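PDB 1V9C: precorrin-8x Methyl Mutase, which probably acts as a precorrin-8X methylmutase, an isomerase of the cobalamin (vitamin B12) biosynthesis pathway. Local coordinates for residues H23-L28 against E44-T49; Y119-G124 against I147-R152. All coordinates share one frame; numbering follows the deposited sequence.

Contact 1 of 2, residues H23-L28 against E44-T49; sequences HGFSPL and EYKALT
The ring of Phe25 points its outer edge at two backbone carbonyls of 44-49. CE1 of Phe25 lies 2.9 Å from the O of Lys46, and CZ of Phe25 lies 3.0 Å from the O of Thr49. CE2 is almost as close to that second oxygen. Both oxygens sit near the ring plane, so they face the C-H rim, which would be weakly positive, and not the pi face. These are tight edge-on approaches, and no conventional hydrogen bond is formed. Beside them, the CB of His23 rests on the lower chain of Lys46, 3.8 Å from its CD.

Torsions and polar bonds set these groups. The CG of His23 lies between the backbone N and the carbonyl carbon (chi1 69°), which brings the imidazole back toward its own loop. ND1 of His23 then accepts the N-H of Phe25 at 2.9 Å from that N, with the donor in the ring plane. Stacking on Trp30 fixes the imidazole further. The Lys46 chain extends past His23, bends at chi3, and hydrogen-bonds through NZ to the O of Ala20. Within 44-49, Tyr45 O takes two bonds from Thr49. One comes from N, and one from OG1 of Thr49 at 2.7 Å from Tyr45 O, in the carbonyl plane on a lone pair. Val33 of helix 30-40 touches both Phe25 and Thr49.

Cutting Phe25 back to an alanine is likely to leave the carbonyls of Lys46 and Thr49 without the ring edge that faces them and to open a gap beside Val33.

The 23-28 loop links helices 6-20 and 30-40. It packs on the short helix 45-48, which runs directly into outermost strand 49-51. The contact thus joins an interhelical loop to the sheet margin of a doubly wound alpha/beta fold.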
ATOM      1  N   HIS B  23       3.277  20.567  15.510  1.00 46.09           N
ATOM      2  CA  HIS B  23       4.252  19.741  14.819  1.00 47.66           C
ATOM      3  C   HIS B  23       5.450  20.584  14.438  1.00 50.10           C
ATOM      4  O   HIS B  23       5.330  21.790  14.248  1.00 53.84           O
ATOM      5  CB  HIS B  23       3.635  19.140  13.561  1.00 46.58           C
ATOM      6  CG  HIS B  23       3.358  20.145  12.488  1.00 42.46           C
ATOM      7  ND1 HIS B  23       4.360  20.770  11.779  1.00 43.22           N
ATOM      8  CD2 HIS B  23       2.193  20.632  12.001  1.00 41.81           C
ATOM      9  CE1 HIS B  23       3.825  21.598  10.899  1.00 41.68           C
ATOM     10  NE2 HIS B  23       2.511  21.534  11.015  1.00 45.05           N
ATOM     11  N   GLY B  24       6.607  19.952  14.310  1.00 50.59           N
ATOM     12  CA  GLY B  24       7.790  20.702  13.946  1.00 51.74           C
ATOM     13  C   GLY B  24       8.173  20.608  12.483  1.00 52.71           C
ATOM     14  O   GLY B  24       9.341  20.371  12.179  1.00 57.20           O
ATOM     15  N   PHE B  25       7.222  20.802  11.569  1.00 47.56           N
ATOM     16  CA  PHE B  25       7.546  20.722  10.143  1.00 43.29           C
ATOM     17  C   PHE B  25       7.519  22.063   9.434  1.00 41.61           C
ATOM     18  O   PHE B  25       6.815  22.976   9.842  1.00 40.75           O
ATOM     19  CB  PHE B  25       6.614  19.721   9.429  1.00 35.90           C
ATOM     20  CG  PHE B  25       6.863  18.296   9.828  1.00 26.84           C
ATOM     21  CD1 PHE B  25       6.019  17.647  10.712  1.00 21.52           C
ATOM     22  CD2 PHE B  25       8.007  17.637   9.395  1.00 30.04           C
ATOM     23  CE1 PHE B  25       6.315  16.376  11.169  1.00 21.02           C
ATOM     24  CE2 PHE B  25       8.310  16.366   9.846  1.00 27.39           C
ATOM     25  CZ  PHE B  25       7.460  15.736  10.739  1.00 28.08           C
ATOM     26  N   SER B  26       8.301  22.166   8.362  1.00 44.52           N
ATOM     27  CA  SER B  26       8.387  23.392   7.580  1.00 45.04           C
ATOM     28  C   SER B  26       7.176  23.524   6.672  1.00 48.09           C
ATOM     29  O   SER B  26       6.326  22.640   6.625  1.00 49.64           O
ATOM     30  CB  SER B  26       9.656  23.387   6.725  1.00 50.30           C
ATOM     31  OG  SER B  26       9.449  22.737   5.479  1.00 50.93           O
ATOM     32  N   PRO B  27       7.077  24.645   5.940  1.00 50.17           N
ATOM     33  CA  PRO B  27       5.946  24.858   5.032  1.00 48.67           C
ATOM     34  C   PRO B  27       5.937  23.870   3.869  1.00 47.41           C
ATOM     35  O   PRO B  27       4.879  23.501   3.366  1.00 48.59           O
ATOM     36  CB  PRO B  27       6.151  26.297   4.565  1.00 50.23           C
ATOM     37  CG  PRO B  27       6.800  26.941   5.761  1.00 49.43           C
ATOM     38  CD  PRO B  27       7.822  25.902   6.138  1.00 49.47           C
ATOM     39  N   LEU B  28       7.120  23.450   3.442  1.00 45.07           N
ATOM     40  CA  LEU B  28       7.239  22.503   2.337  1.00 44.69           C
ATOM     41  C   LEU B  28       7.151  21.065   2.802  1.00 41.31           C
ATOM     42  O   LEU B  28       6.759  20.188   2.047  1.00 42.28           O
ATOM     43  CB  LEU B  28       8.569  22.680   1.619  1.00 43.78           C
ATOM     44  CG  LEU B  28       8.724  23.866   0.687  1.00 44.74           C
ATOM     45  CD1 LEU B  28      10.164  23.885   0.199  1.00 48.87           C
ATOM     46  CD2 LEU B  28       7.751  23.764  -0.475  1.00 36.47           C
ATOM     47  N   GLU B  44       0.552   8.837  13.925  1.00 20.75           N
ATOM     48  CA  GLU B  44       1.896   8.728  14.465  1.00 25.24           C
ATOM     49  C   GLU B  44       2.960   9.199  13.490  1.00 28.50           C
ATOM     50  O   GLU B  44       4.077   9.500  13.904  1.00 33.60           O
ATOM     51  CB  GLU B  44       2.210   7.303  14.909  1.00 31.81           C
ATOM     52  CG  GLU B  44       3.561   7.206  15.621  1.00 38.07           C
ATOM     53  CD  GLU B  44       3.806   5.859  16.284  1.00 42.21           C
ATOM     54  OE1 GLU B  44       4.810   5.737  17.020  1.00 46.74           O
ATOM     55  OE2 GLU B  44       3.007   4.921  16.076  1.00 43.46           O
ATOM     56  N   TYR B  45       2.615   9.274  12.201  1.00 27.85           N
ATOM     57  CA  TYR B  45       3.551   9.718  11.173  1.00 22.80           C
ATOM     58  C   TYR B  45       3.962  11.184  11.359  1.00 22.37           C
ATOM     59  O   TYR B  45       4.939  11.647  10.781  1.00 24.94           O
ATOM     60  CB  TYR B  45       2.952   9.491   9.765  1.00 20.14           C
ATOM     61  CG  TYR B  45       3.014   8.044   9.349  1.00 17.56           C
ATOM     62  CD1 TYR B  45       1.875   7.244   9.346  1.00 18.05           C
ATOM     63  CD2 TYR B  45       4.247   7.436   9.090  1.00 14.47           C
ATOM     64  CE1 TYR B  45       1.964   5.877   9.115  1.00 18.77           C
ATOM     65  CE2 TYR B  45       4.347   6.080   8.871  1.00 17.43           C
ATOM     66  CZ  TYR B  45       3.204   5.300   8.886  1.00 18.30           C
ATOM     67  OH  TYR B  45       3.320   3.943   8.704  1.00 20.93           O
ATOM     68  N   LYS B  46       3.203  11.921  12.157  1.00 29.87           N
ATOM     69  CA  LYS B  46       3.539  13.320  12.430  1.00 33.50           C
ATOM     70  C   LYS B  46       4.854  13.341  13.216  1.00 33.84           C
ATOM     71  O   LYS B  46       5.688  14.222  13.039  1.00 37.65           O
ATOM     72  CB  LYS B  46       2.458  13.974  13.293  1.00 33.72           C
ATOM     73  CG  LYS B  46       2.619  15.475  13.449  1.00 33.77           C
ATOM     74  CD  LYS B  46       1.600  16.052  14.429  1.00 38.14           C
ATOM     75  CE  LYS B  46       1.959  15.763  15.877  1.00 35.33           C
ATOM     76  NZ  LYS B  46       0.886  16.230  16.806  1.00 40.96           N
ATOM     77  N   ALA B  47       5.013  12.345  14.079  1.00 32.74           N
ATOM     78  CA  ALA B  47       6.187  12.213  14.930  1.00 39.86           C
ATOM     79  C   ALA B  47       7.285  11.323  14.343  1.00 38.63           C
ATOM     80  O   ALA B  47       8.455  11.487  14.668  1.00 42.70           O
ATOM     81  CB  ALA B  47       5.760  11.675  16.296  1.00 37.03           C
ATOM     82  N   LEU B  48       6.913  10.392  13.474  1.00 38.72           N
ATOM     83  CA  LEU B  48       7.889   9.479  12.888  1.00 31.75           C
ATOM     84  C   LEU B  48       8.565   9.995  11.632  1.00 31.03           C
ATOM     85  O   LEU B  48       9.655   9.557  11.286  1.00 33.50           O
ATOM     86  CB  LEU B  48       7.221   8.146  12.566  1.00 31.78           C
ATOM     87  CG  LEU B  48       6.447   7.465  13.700  1.00 33.71           C
ATOM     88  CD1 LEU B  48       5.938   6.115  13.197  1.00 26.06           C
ATOM     89  CD2 LEU B  48       7.352   7.280  14.940  1.00 28.22           C
ATOM     90  N   THR B  49       7.931  10.930  10.943  1.00 28.90           N
ATOM     91  CA  THR B  49       8.505  11.416   9.704  1.00 30.55           C
ATOM     92  C   THR B  49       9.600  12.449   9.878  1.00 30.47           C
ATOM     93  O   THR B  49       9.395  13.487  10.497  1.00 30.18           O
ATOM     94  CB  THR B  49       7.408  11.970   8.790  1.00 30.05           C
ATOM     95  OG1 THR B  49       6.400  10.970   8.617  1.00 22.63           O
ATOM     96  CG2 THR B  49       7.982  12.335   7.442  1.00 25.86           C
TER

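Contact 2 of 2, residues Y119-G124 against I147-R152; sequences YAWEKG and IRQGAR
Trp121 reaches Gln149 because its CG stands anti to the backbone N (chi1 -165°), which swings the indole off helix 112-122. Gln149 has its CG beside the backbone N (chi1 -64°) and bends again at chi2. The amide end is thereby carried away, and CB is left to do the touching.

The six-membered part of the Trp121 indole meets Gln149. CH2 of Trp121 is 3.3 Å from the CB of Gln149, a tight approach that is oblique to the ring. The indole and amide planes are 63° apart, so the two groups do not stack. The backbone joins in too, with the O of Gln149 lying 3.6 Å from CZ2 of Trp121. Farther along, the CB of Ala151 sits over one face of the indole, 4.4 Å from NE1 of Trp121. Gly150, between Gln149 and Ala151 in the chain, has a positive phi at which a CB would be jammed against the carbonyl O of Gln149.

That glycine is the C-prime residue of a Schellman motif that ends helix 137-147. Gly124 likewise follows helix 112-122 in a Schellman motif. Beyond the turn, the N of Arg152 hydrogen-bonds to OD1 of Asp127. Trp121 therefore joins the C-terminal ends of two helices. The second is the helix of the beta-alpha-beta crossover from strand 130-133 to the parallel strand 155-158, a unit characteristic of doubly wound alpha/beta folds.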
ATOM      1  N   TYR B 119      22.175  -3.259 -11.289  1.00 51.94           N
ATOM      2  CA  TYR B 119      21.565  -3.054 -12.591  1.00 52.24           C
ATOM      3  C   TYR B 119      21.306  -1.565 -12.809  1.00 53.00           C
ATOM      4  O   TYR B 119      21.757  -0.987 -13.797  1.00 54.56           O
ATOM      5  CB  TYR B 119      20.242  -3.803 -12.691  1.00 51.83           C
ATOM      6  CG  TYR B 119      19.490  -3.488 -13.964  1.00 55.16           C
ATOM      7  CD1 TYR B 119      19.790  -4.145 -15.153  1.00 52.55           C
ATOM      8  CD2 TYR B 119      18.518  -2.484 -13.994  1.00 55.12           C
ATOM      9  CE1 TYR B 119      19.148  -3.812 -16.341  1.00 55.77           C
ATOM     10  CE2 TYR B 119      17.871  -2.141 -15.182  1.00 57.39           C
ATOM     11  CZ  TYR B 119      18.194  -2.809 -16.351  1.00 55.99           C
ATOM     12  OH  TYR B 119      17.576  -2.475 -17.532  1.00 61.03           O
ATOM     13  N   ALA B 120      20.571  -0.960 -11.875  1.00 51.26           N
ATOM     14  CA  ALA B 120      20.219   0.456 -11.937  1.00 49.72           C
ATOM     15  C   ALA B 120      21.447   1.324 -12.109  1.00 49.21           C
ATOM     16  O   ALA B 120      21.465   2.225 -12.940  1.00 49.31           O
ATOM     17  CB  ALA B 120      19.478   0.870 -10.673  1.00 50.04           C
ATOM     18  N   TRP B 121      22.465   1.069 -11.301  1.00 50.90           N
ATOM     19  CA  TRP B 121      23.692   1.842 -11.394  1.00 54.51           C
ATOM     20  C   TRP B 121      24.321   1.678 -12.774  1.00 53.98           C
ATOM     21  O   TRP B 121      24.437   2.643 -13.527  1.00 53.96           O
ATOM     22  CB  TRP B 121      24.689   1.399 -10.326  1.00 55.02           C
ATOM     23  CG  TRP B 121      25.809   2.375 -10.131  1.00 59.53           C
ATOM     24  CD1 TRP B 121      25.898   3.645 -10.649  1.00 60.65           C
ATOM     25  CD2 TRP B 121      26.962   2.199  -9.304  1.00 58.56           C
ATOM     26  NE1 TRP B 121      27.033   4.265 -10.189  1.00 62.22           N
ATOM     27  CE2 TRP B 121      27.707   3.402  -9.363  1.00 61.91           C
ATOM     28  CE3 TRP B 121      27.439   1.144  -8.518  1.00 61.11           C
ATOM     29  CZ2 TRP B 121      28.904   3.577  -8.660  1.00 61.66           C
ATOM     30  CZ3 TRP B 121      28.631   1.317  -7.818  1.00 62.94           C
ATOM     31  CH2 TRP B 121      29.349   2.528  -7.896  1.00 62.79           C
ATOM     32  N   GLU B 122      24.712   0.451 -13.102  1.00 54.24           N
ATOM     33  CA  GLU B 122      25.332   0.170 -14.389  1.00 57.18           C
ATOM     34  C   GLU B 122      24.603   0.860 -15.530  1.00 57.00           C
ATOM     35  O   GLU B 122      25.237   1.450 -16.406  1.00 58.43           O
ATOM     36  CB  GLU B 122      25.362  -1.335 -14.659  1.00 58.89           C
ATOM     37  CG  GLU B 122      26.160  -2.141 -13.651  1.00 62.95           C
ATOM     38  CD  GLU B 122      26.168  -3.614 -13.990  1.00 67.42           C
ATOM     39  OE1 GLU B 122      26.657  -4.420 -13.166  1.00 69.85           O
ATOM     40  OE2 GLU B 122      25.682  -3.964 -15.088  1.00 68.65           O
ATOM     41  N   LYS B 123      23.274   0.786 -15.512  1.00 55.87           N
ATOM     42  CA  LYS B 123      22.452   1.386 -16.559  1.00 55.75           C
ATOM     43  C   LYS B 123      22.370   2.898 -16.454  1.00 54.45           C
ATOM     44  O   LYS B 123      21.782   3.554 -17.314  1.00 57.10           O
ATOM     45  CB  LYS B 123      21.037   0.804 -16.521  1.00 56.73           C
ATOM     46  CG  LYS B 123      20.930  -0.649 -16.957  1.00 60.25           C
ATOM     47  CD  LYS B 123      21.203  -0.812 -18.452  1.00 62.29           C
ATOM     48  CE  LYS B 123      21.068  -2.274 -18.889  1.00 61.91           C
ATOM     49  NZ  LYS B 123      21.116  -2.438 -20.370  1.00 60.70           N
ATOM     50  N   GLY B 124      22.960   3.448 -15.401  1.00 52.57           N
ATOM     51  CA  GLY B 124      22.921   4.880 -15.203  1.00 54.38           C
ATOM     52  C   GLY B 124      21.499   5.345 -14.958  1.00 55.03           C
ATOM     53  O   GLY B 124      20.925   6.065 -15.776  1.00 58.07           O
ATOM     54  N   ILE B 147      25.884   4.339  -2.804  1.00 51.44           N
ATOM     55  CA  ILE B 147      25.968   5.793  -2.738  1.00 50.88           C
ATOM     56  C   ILE B 147      27.375   6.201  -2.304  1.00 52.73           C
ATOM     57  O   ILE B 147      27.873   7.256  -2.698  1.00 50.83           O
ATOM     58  CB  ILE B 147      24.910   6.378  -1.741  1.00 47.45           C
ATOM     59  CG1 ILE B 147      23.516   6.343  -2.383  1.00 47.82           C
ATOM     60  CG2 ILE B 147      25.272   7.802  -1.335  1.00 42.72           C
ATOM     61  CD1 ILE B 147      22.412   6.906  -1.503  1.00 41.23           C
ATOM     62  N   ARG B 148      28.009   5.354  -1.495  1.00 56.11           N
ATOM     63  CA  ARG B 148      29.360   5.623  -1.008  1.00 58.05           C
ATOM     64  C   ARG B 148      30.388   5.375  -2.107  1.00 57.91           C
ATOM     65  O   ARG B 148      31.564   5.689  -1.947  1.00 58.01           O
ATOM     66  CB  ARG B 148      29.685   4.750   0.207  1.00 57.59           C
ATOM     67  CG  ARG B 148      28.866   5.048   1.461  1.00 54.13           C
ATOM     68  CD  ARG B 148      29.070   6.467   1.976  1.00 48.67           C
ATOM     69  NE  ARG B 148      28.542   6.607   3.329  1.00 41.37           N
ATOM     70  CZ  ARG B 148      28.489   7.752   4.011  1.00 46.10           C
ATOM     71  NH1 ARG B 148      28.928   8.882   3.464  1.00 40.75           N
ATOM     72  NH2 ARG B 148      28.007   7.763   5.253  1.00 39.60           N
ATOM     73  N   GLN B 149      29.933   4.819  -3.223  1.00 59.43           N
ATOM     74  CA  GLN B 149      30.802   4.540  -4.359  1.00 62.28           C
ATOM     75  C   GLN B 149      30.615   5.534  -5.505  1.00 62.53           C
ATOM     76  O   GLN B 149      31.184   5.356  -6.581  1.00 64.53           O
ATOM     77  CB  GLN B 149      30.555   3.123  -4.882  1.00 64.90           C
ATOM     78  CG  GLN B 149      30.913   2.026  -3.897  1.00 68.91           C
ATOM     79  CD  GLN B 149      32.315   2.186  -3.347  1.00 68.35           C
ATOM     80  OE1 GLN B 149      33.274   2.343  -4.098  1.00 68.93           O
ATOM     81  NE2 GLN B 149      32.439   2.144  -2.028  1.00 68.84           N
ATOM     82  N   GLY B 150      29.812   6.571  -5.286  1.00 61.07           N
ATOM     83  CA  GLY B 150      29.613   7.556  -6.335  1.00 58.19           C
ATOM     84  C   GLY B 150      28.216   7.700  -6.915  1.00 56.04           C
ATOM     85  O   GLY B 150      28.012   8.476  -7.848  1.00 55.06           O
ATOM     86  N   ALA B 151      27.248   6.955  -6.393  1.00 53.37           N
ATOM     87  CA  ALA B 151      25.884   7.069  -6.894  1.00 47.93           C
ATOM     88  C   ALA B 151      25.261   8.311  -6.249  1.00 45.08           C
ATOM     89  O   ALA B 151      25.410   8.523  -5.046  1.00 40.17           O
ATOM     90  CB  ALA B 151      25.088   5.822  -6.539  1.00 46.13           C
ATOM     91  N   ARG B 152      24.592   9.137  -7.053  1.00 45.19           N
ATOM     92  CA  ARG B 152      23.963  10.359  -6.548  1.00 48.27           C
ATOM     93  C   ARG B 152      22.487  10.536  -6.948  1.00 47.67           C
ATOM     94  O   ARG B 152      22.151  11.295  -7.869  1.00 43.43           O
ATOM     95  CB  ARG B 152      24.774  11.594  -6.985  1.00 49.32           C
ATOM     96  CG  ARG B 152      26.202  11.632  -6.436  1.00 51.18           C
ATOM     97  CD  ARG B 152      26.222  11.392  -4.925  1.00 53.19           C
ATOM     98  NE  ARG B 152      27.576  11.311  -4.390  1.00 52.20           N
ATOM     99  CZ  ARG B 152      27.888  10.792  -3.206  1.00 56.10           C
ATOM    100  NH1 ARG B 152      26.941  10.296  -2.422  1.00 56.20           N
ATOM    101  NH2 ARG B 152      29.151  10.775  -2.800  1.00 56.36           N
TER

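Contacts 1 and 2 flank the centre of the chain. Their centres are about 30 Å apart, and their nearest atoms are about 18 Å apart, so they do not touch. They also follow one another in the sequence, contact 1 being complete before 119-124 begins. In both, an aromatic side chain bridges two parts of the fold without a hydrogen bond between the segments. Contact 1 lies at the strand 49-51 margin of the sheet, while contact 2 lies where helices turn toward strands 130-133 and 155-158. The other chain of the assembly touches neither. No ligand or catalytic residue is identified at either contact.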